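Diaminopimelate decarboxylase (Aquifex aeolicus, PDB 2P3E) probably catalyses the pyridoxal-phosphate-dependent decarboxylation of meso-diaminopimelate to L-lysine, the closing step of lysine biosynthesis by the diaminopimelate pathway. Local coordinates at residues B[83-88]-B[104-109]; B[149-154]-B[196-201]. One frame throughout, in Å; residues are numbered along the deposited sequence.

In the fold
Contacts 1 and 2 each join two parallel strands of the same barrel sheet, with strand 126-129 lying between strands 104-106 and 149-156; their centres are about 13 Å apart, and their nearest atoms, about 5 Å apart, do not touch. Contact 1 is wholly buried, its centre about 13 Å from that of the chain, and the second subunit reaches its loop end at Ser87. Contact 2, centred about 24 Å from the chain's centre, includes three partly exposed residues and meets no other chain. Their chemistry differs accordingly: an aromatic ring and aliphatic groups beside the probable cofactor site in contact 1, oppositely charged side chains aligned without a mutual salt bridge and an irregular, strongly twisted pairing in contact 2.

Contact 1: B[83-88]-B[104-109]; sequences ADIVSG and IVYAGV
Ile85 and Tyr106 face each other across neighbouring parallel strands, their CA atoms 4.8 Å apart, and together with Ile104 they bury the most surface here. The methyl end of Ile85 does the touching: CD1 sits over one face of the Tyr106 ring, 4.2 Å from its centroid and 25° off the normal, a CH-pi contact displaced toward the rim. The Ile85 chi1 of 65° sets CG1 between the backbone N and the carbonyl carbon, and from there CD1 also reaches Ile104 CG2 at 3.7 Å. Three backbone bonds fix the register. Val105 N donates to Ala83 O, Ile85 N gives a nearly straight bond (177°) to Val105 O, and Ala107 N reaches Ile85 O at 2.8 Å. Past Ile85, where strand 82-85 ends, the chain turns into helix 88-96, and the Tyr106 ring lies along this turn, its CE2 3.4 Å from Val86 C, while its OH is hydrogen-bonded to Gly110 O. Replacing Tyr106 by an alanine would probably leave Ile85 CD1 without its aromatic partner, open a gap beside the turn and deprive Gly110 O of a donor. Backbone bonds thus set the strand spacing of this beta-alpha-beta unit, and apolar contacts fill its helix-facing side, whereas Asp84 and Val105 point to the other face, where both touch Glu279, a probable pyridoxal-phosphate ligand.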
ATOM      1  N   ALA B  83      17.079  15.094   9.785  1.00 13.38           N
ATOM      2  CA  ALA B  83      16.299  14.070   9.099  1.00 13.81           C
ATOM      3  C   ALA B  83      16.939  12.696   9.276  1.00 13.79           C
ATOM      4  O   ALA B  83      18.139  12.503   9.033  1.00 14.55           O
ATOM      5  CB  ALA B  83      16.095  14.412   7.609  1.00 12.52           C
ATOM      6  N   ASP B  84      16.132  11.763   9.762  1.00 13.76           N
ATOM      7  CA  ASP B  84      16.473  10.347   9.797  1.00 13.70           C
ATOM      8  C   ASP B  84      15.864   9.744   8.536  1.00 13.48           C
ATOM      9  O   ASP B  84      14.639   9.700   8.388  1.00 12.97           O
ATOM     10  CB  ASP B  84      15.915   9.724  11.092  1.00 14.03           C
ATOM     11  CG  ASP B  84      15.755   8.191  11.027  1.00 17.62           C
ATOM     12  OD1 ASP B  84      16.586   7.493  10.443  1.00 18.99           O
ATOM     13  OD2 ASP B  84      14.751   7.682  11.573  1.00 22.01           O
ATOM     14  N   ILE B  85      16.729   9.318   7.621  1.00 12.49           N
ATOM     15  CA  ILE B  85      16.300   8.829   6.321  1.00 13.34           C
ATOM     16  C   ILE B  85      16.600   7.352   6.145  1.00 13.35           C
ATOM     17  O   ILE B  85      17.501   6.825   6.808  1.00 13.92           O
ATOM     18  CB  ILE B  85      16.952   9.654   5.158  1.00 13.02           C
ATOM     19  CG1 ILE B  85      18.488   9.453   5.129  1.00 12.82           C
ATOM     20  CG2 ILE B  85      16.547  11.146   5.292  1.00 13.68           C
ATOM     21  CD1 ILE B  85      19.200   9.915   3.836  1.00 14.22           C
ATOM     22  N   VAL B  86      15.836   6.685   5.267  1.00 13.52           N
ATOM     23  CA  VAL B  86      16.038   5.260   4.961  1.00 13.60           C
ATOM     24  C   VAL B  86      16.112   4.971   3.448  1.00 13.64           C
ATOM     25  O   VAL B  86      16.072   3.824   3.028  1.00 13.98           O
ATOM     26  CB  VAL B  86      14.933   4.343   5.643  1.00 14.26           C
ATOM     27  CG1 VAL B  86      14.938   4.529   7.163  1.00 13.65           C
ATOM     28  CG2 VAL B  86      13.556   4.667   5.096  1.00 13.64           C
ATOM     29  N   SER B  87      16.258   6.007   2.625  1.00 13.82           N
ATOM     30  CA  SER B  87      16.308   5.806   1.171  1.00 13.25           C
ATOM     31  C   SER B  87      16.862   7.060   0.508  1.00 13.54           C
ATOM     32  O   SER B  87      16.934   8.128   1.127  1.00 13.18           O
ATOM     33  CB  SER B  87      14.894   5.538   0.614  1.00 12.70           C
ATOM     34  OG  SER B  87      14.130   6.738   0.613  1.00 12.17           O
ATOM     35  N   GLY B  88      17.257   6.900  -0.754  1.00 13.37           N
ATOM     36  CA  GLY B  88      17.686   8.007  -1.596  1.00 13.78           C
ATOM     37  C   GLY B  88      16.569   9.002  -1.822  1.00 13.41           C
ATOM     38  O   GLY B  88      16.827  10.188  -1.926  1.00 13.58           O
ATOM     39  N   ILE B 104      21.680  14.997   8.791  1.00 16.37           N
ATOM     40  CA  ILE B 104      21.023  13.829   8.193  1.00 15.55           C
ATOM     41  C   ILE B 104      21.724  12.529   8.587  1.00 16.00           C
ATOM     42  O   ILE B 104      22.959  12.414   8.456  1.00 15.70           O
ATOM     43  CB  ILE B 104      20.948  13.963   6.646  1.00 16.19           C
ATOM     44  CG1 ILE B 104      20.130  15.208   6.274  1.00 15.32           C
ATOM     45  CG2 ILE B 104      20.446  12.641   5.971  1.00 13.76           C
ATOM     46  CD1 ILE B 104      19.983  15.437   4.765  1.00 18.71           C
ATOM     47  N   VAL B 105      20.936  11.566   9.087  1.00 15.47           N
ATOM     48  CA  VAL B 105      21.433  10.227   9.396  1.00 15.34           C
ATOM     49  C   VAL B 105      20.668   9.183   8.556  1.00 15.97           C
ATOM     50  O   VAL B 105      19.475   9.337   8.306  1.00 14.94           O
ATOM     51  CB  VAL B 105      21.353   9.896  10.918  1.00 15.83           C
ATOM     52  CG1 VAL B 105      22.247  10.855  11.740  1.00 15.23           C
ATOM     53  CG2 VAL B 105      19.898   9.952  11.428  1.00 14.05           C
ATOM     54  N   TYR B 106      21.357   8.129   8.140  1.00 15.92           N
ATOM     55  CA  TYR B 106      20.796   7.216   7.153  1.00 17.72           C
ATOM     56  C   TYR B 106      20.747   5.807   7.737  1.00 17.99           C
ATOM     57  O   TYR B 106      21.795   5.184   7.945  1.00 18.90           O
ATOM     58  CB  TYR B 106      21.641   7.261   5.865  1.00 18.05           C
ATOM     59  CG  TYR B 106      21.093   6.563   4.594  1.00 19.19           C
ATOM     60  CD1 TYR B 106      21.679   6.815   3.350  1.00 21.07           C
ATOM     61  CD2 TYR B 106      20.010   5.692   4.631  1.00 18.78           C
ATOM     62  CE1 TYR B 106      21.215   6.197   2.178  1.00 22.24           C
ATOM     63  CE2 TYR B 106      19.541   5.067   3.458  1.00 19.97           C
ATOM     64  CZ  TYR B 106      20.149   5.329   2.240  1.00 21.63           C
ATOM     65  OH  TYR B 106      19.691   4.723   1.066  1.00 21.89           O
ATOM     66  N   ALA B 107      19.536   5.315   7.998  1.00 18.26           N
ATOM     67  CA  ALA B 107      19.350   3.972   8.565  1.00 19.46           C
ATOM     68  C   ALA B 107      18.774   2.971   7.564  1.00 20.42           C
ATOM     69  O   ALA B 107      18.565   3.279   6.400  1.00 20.27           O
ATOM     70  CB  ALA B 107      18.488   4.029   9.791  1.00 19.42           C
ATOM     71  N   GLY B 108      18.536   1.760   8.043  1.00 22.17           N
ATOM     72  CA  GLY B 108      17.840   0.738   7.260  1.00 22.96           C
ATOM     73  C   GLY B 108      18.742  -0.057   6.339  1.00 23.77           C
ATOM     74  O   GLY B 108      19.937   0.236   6.185  1.00 23.19           O
ATOM     75  N   VAL B 109      18.147  -1.083   5.742  1.00 24.19           N
ATOM     76  CA  VAL B 109      18.826  -1.952   4.793  1.00 25.06           C
ATOM     77  C   VAL B 109      18.473  -1.511   3.360  1.00 25.48           C
ATOM     78  O   VAL B 109      18.847  -2.195   2.388  1.00 25.25           O
ATOM     79  CB  VAL B 109      18.444  -3.447   5.023  1.00 25.56           C
ATOM     80  CG1 VAL B 109      18.869  -3.907   6.401  1.00 25.55           C
ATOM     81  CG2 VAL B 109      16.946  -3.680   4.812  1.00 24.91           C
TER

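Contact 2: B[149-154]-B[196-201]; sequences ARIAIR and LEIVGI
Ile151 turns CG1 into the position flanked by both backbone neighbours of CA (chi1 66°), and an extended chi2 carries CD1 across to the neighbouring strand. There it packs 3.9 Å from Ile198 CG1 and 4.1 Å from Leu196 CD1, while Ala149 CB meets the other Leu196 branch, CD2. On the opposite sheet face Arg150 and Glu197 run side by side in the same direction. Their contact is chiefly through the aliphatic stem, Arg150 CG lying 3.7 Å from Glu197 OE1; NH1 stays 4.5 Å from that oxygen, beyond a salt bridge. The guanidinium is instead held by a salt bridge to Glu123 and by the carbonyls of Ile124 and Leu125. Glu197 N donates to Ala149 O and Ile151 N to Glu197 O, after which the regular pairing breaks: Ile151 O accepts from both Val199 N (2.9 Å) and Gly200 N (3.1 Å), the latter bond bent to 138°. Two successive residues thus share one acceptor, consistent with a beta bulge in strand 196-202, and Gly200, with no side chain, leaves room for Ala152 CB, 3.3 Å from Gly200 C. The short segments' axes, turned 46° from each other, and the packing of Ile151 and Leu196 on helix 132-145 fit the closed parallel sheet of the TIM-barrel pyridoxal-binding domain.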
ATOM      1  N   ALA B 149      33.258   8.008   4.741  1.00 21.17           N
ATOM      2  CA  ALA B 149      31.890   7.759   5.222  1.00 20.29           C
ATOM      3  C   ALA B 149      31.920   7.624   6.735  1.00 19.59           C
ATOM      4  O   ALA B 149      32.635   6.785   7.265  1.00 19.63           O
ATOM      5  CB  ALA B 149      31.300   6.508   4.581  1.00 19.83           C
ATOM      6  N   ARG B 150      31.145   8.461   7.420  1.00 19.19           N
ATOM      7  CA  ARG B 150      31.037   8.408   8.872  1.00 18.90           C
ATOM      8  C   ARG B 150      29.990   7.370   9.266  1.00 18.48           C
ATOM      9  O   ARG B 150      28.869   7.377   8.741  1.00 17.86           O
ATOM     10  CB  ARG B 150      30.664   9.780   9.428  1.00 18.67           C
ATOM     11  CG  ARG B 150      31.813  10.777   9.505  1.00 21.50           C
ATOM     12  CD  ARG B 150      31.266  12.172   9.778  1.00 24.17           C
ATOM     13  NE  ARG B 150      30.441  12.602   8.649  1.00 25.78           N
ATOM     14  CZ  ARG B 150      30.915  13.216   7.565  1.00 28.08           C
ATOM     15  NH1 ARG B 150      32.213  13.490   7.468  1.00 28.29           N
ATOM     16  NH2 ARG B 150      30.092  13.552   6.576  1.00 26.90           N
ATOM     17  N   ILE B 151      30.349   6.470  10.175  1.00 17.79           N
ATOM     18  CA  ILE B 151      29.467   5.360  10.521  1.00 17.25           C
ATOM     19  C   ILE B 151      29.160   5.183  12.020  1.00 17.41           C
ATOM     20  O   ILE B 151      29.943   5.573  12.914  1.00 16.32           O
ATOM     21  CB  ILE B 151      30.002   4.000   9.969  1.00 17.61           C
ATOM     22  CG1 ILE B 151      31.317   3.639  10.662  1.00 18.35           C
ATOM     23  CG2 ILE B 151      30.144   4.030   8.420  1.00 16.29           C
ATOM     24  CD1 ILE B 151      31.567   2.134  10.733  1.00 23.08           C
ATOM     25  N   ALA B 152      28.000   4.573  12.253  1.00 17.10           N
ATOM     26  CA  ALA B 152      27.636   3.973  13.525  1.00 16.85           C
ATOM     27  C   ALA B 152      27.196   2.557  13.225  1.00 16.64           C
ATOM     28  O   ALA B 152      26.711   2.274  12.128  1.00 16.16           O
ATOM     29  CB  ALA B 152      26.490   4.741  14.154  1.00 16.60           C
ATOM     30  N   ILE B 153      27.332   1.663  14.197  1.00 16.35           N
ATOM     31  CA  ILE B 153      26.731   0.336  14.064  1.00 16.77           C
ATOM     32  C   ILE B 153      25.359   0.364  14.742  1.00 16.96           C
ATOM     33  O   ILE B 153      25.224   0.876  15.867  1.00 15.05           O
ATOM     34  CB  ILE B 153      27.625  -0.797  14.687  1.00 16.72           C
ATOM     35  CG1 ILE B 153      29.010  -0.862  14.009  1.00 17.07           C
ATOM     36  CG2 ILE B 153      26.921  -2.174  14.611  1.00 18.34           C
ATOM     37  CD1 ILE B 153      28.969  -1.063  12.527  1.00 18.21           C
ATOM     38  N   ARG B 154      24.348  -0.180  14.055  1.00 17.14           N
ATOM     39  CA  ARG B 154      23.057  -0.365  14.693  1.00 18.17           C
ATOM     40  C   ARG B 154      23.093  -1.575  15.615  1.00 18.18           C
ATOM     41  O   ARG B 154      23.268  -2.706  15.152  1.00 18.06           O
ATOM     42  CB  ARG B 154      21.909  -0.540  13.699  1.00 18.64           C
ATOM     43  CG  ARG B 154      20.582  -0.547  14.479  1.00 22.27           C
ATOM     44  CD  ARG B 154      19.417  -0.907  13.626  1.00 28.57           C
ATOM     45  NE  ARG B 154      18.162  -0.992  14.387  1.00 28.19           N
ATOM     46  CZ  ARG B 154      16.962  -0.835  13.832  1.00 28.74           C
ATOM     47  NH1 ARG B 154      16.861  -0.578  12.530  1.00 29.45           N
ATOM     48  NH2 ARG B 154      15.864  -0.931  14.570  1.00 28.69           N
ATOM     49  N   LEU B 196      36.349   4.609   6.073  1.00 21.83           N
ATOM     50  CA  LEU B 196      35.269   4.813   7.040  1.00 21.49           C
ATOM     51  C   LEU B 196      35.804   5.537   8.244  1.00 21.45           C
ATOM     52  O   LEU B 196      36.949   5.334   8.649  1.00 20.87           O
ATOM     53  CB  LEU B 196      34.670   3.491   7.508  1.00 20.71           C
ATOM     54  CG  LEU B 196      34.117   2.537   6.456  1.00 21.11           C
ATOM     55  CD1 LEU B 196      33.496   1.357   7.169  1.00 17.88           C
ATOM     56  CD2 LEU B 196      33.121   3.257   5.524  1.00 19.45           C
ATOM     57  N   GLU B 197      34.967   6.385   8.815  1.00 21.28           N
ATOM     58  CA  GLU B 197      35.283   7.036  10.064  1.00 21.29           C
ATOM     59  C   GLU B 197      34.204   6.648  11.080  1.00 20.83           C
ATOM     60  O   GLU B 197      33.024   7.036  10.940  1.00 18.96           O
ATOM     61  CB  GLU B 197      35.303   8.541   9.844  1.00 22.02           C
ATOM     62  CG  GLU B 197      35.723   9.337  11.058  1.00 27.00           C
ATOM     63  CD  GLU B 197      35.611  10.828  10.823  1.00 32.78           C
ATOM     64  OE1 GLU B 197      35.480  11.239   9.638  1.00 35.69           O
ATOM     65  OE2 GLU B 197      35.653  11.584  11.825  1.00 35.29           O
ATOM     66  N   ILE B 198      34.608   5.885  12.093  1.00 19.90           N
ATOM     67  CA  ILE B 198      33.697   5.461  13.164  1.00 20.20           C
ATOM     68  C   ILE B 198      33.390   6.613  14.104  1.00 19.69           C
ATOM     69  O   ILE B 198      34.288   7.100  14.799  1.00 20.11           O
ATOM     70  CB  ILE B 198      34.306   4.299  13.974  1.00 20.67           C
ATOM     71  CG1 ILE B 198      34.530   3.095  13.058  1.00 21.52           C
ATOM     72  CG2 ILE B 198      33.417   3.958  15.190  1.00 21.54           C
ATOM     73  CD1 ILE B 198      35.448   2.023  13.658  1.00 24.77           C
ATOM     74  N   VAL B 199      32.136   7.056  14.126  1.00 18.44           N
ATOM     75  CA  VAL B 199      31.737   8.231  14.925  1.00 17.84           C
ATOM     76  C   VAL B 199      30.554   8.001  15.878  1.00 17.19           C
ATOM     77  O   VAL B 199      30.254   8.859  16.715  1.00 17.02           O
ATOM     78  CB  VAL B 199      31.388   9.481  14.051  1.00 17.64           C
ATOM     79  CG1 VAL B 199      32.598   9.933  13.188  1.00 18.99           C
ATOM     80  CG2 VAL B 199      30.162   9.228  13.177  1.00 16.61           C
ATOM     81  N   GLY B 200      29.872   6.872  15.742  1.00 16.85           N
ATOM     82  CA  GLY B 200      28.650   6.696  16.506  1.00 16.82           C
ATOM     83  C   GLY B 200      28.270   5.304  16.931  1.00 15.97           C
ATOM     84  O   GLY B 200      28.910   4.321  16.562  1.00 16.20           O
ATOM     85  N   ILE B 201      27.202   5.251  17.724  1.00 16.11           N
ATOM     86  CA  ILE B 201      26.497   4.016  18.064  1.00 15.48           C
ATOM     87  C   ILE B 201      25.027   4.325  17.847  1.00 15.29           C
ATOM     88  O   ILE B 201      24.580   5.431  18.158  1.00 15.14           O
ATOM     89  CB  ILE B 201      26.686   3.602  19.560  1.00 15.34           C
ATOM     90  CG1 ILE B 201      28.169   3.407  19.897  1.00 15.56           C
ATOM     91  CG2 ILE B 201      25.809   2.364  19.906  1.00 14.49           C
ATOM     92  CD1 ILE B 201      28.458   3.324  21.390  1.00 16.18           C
TER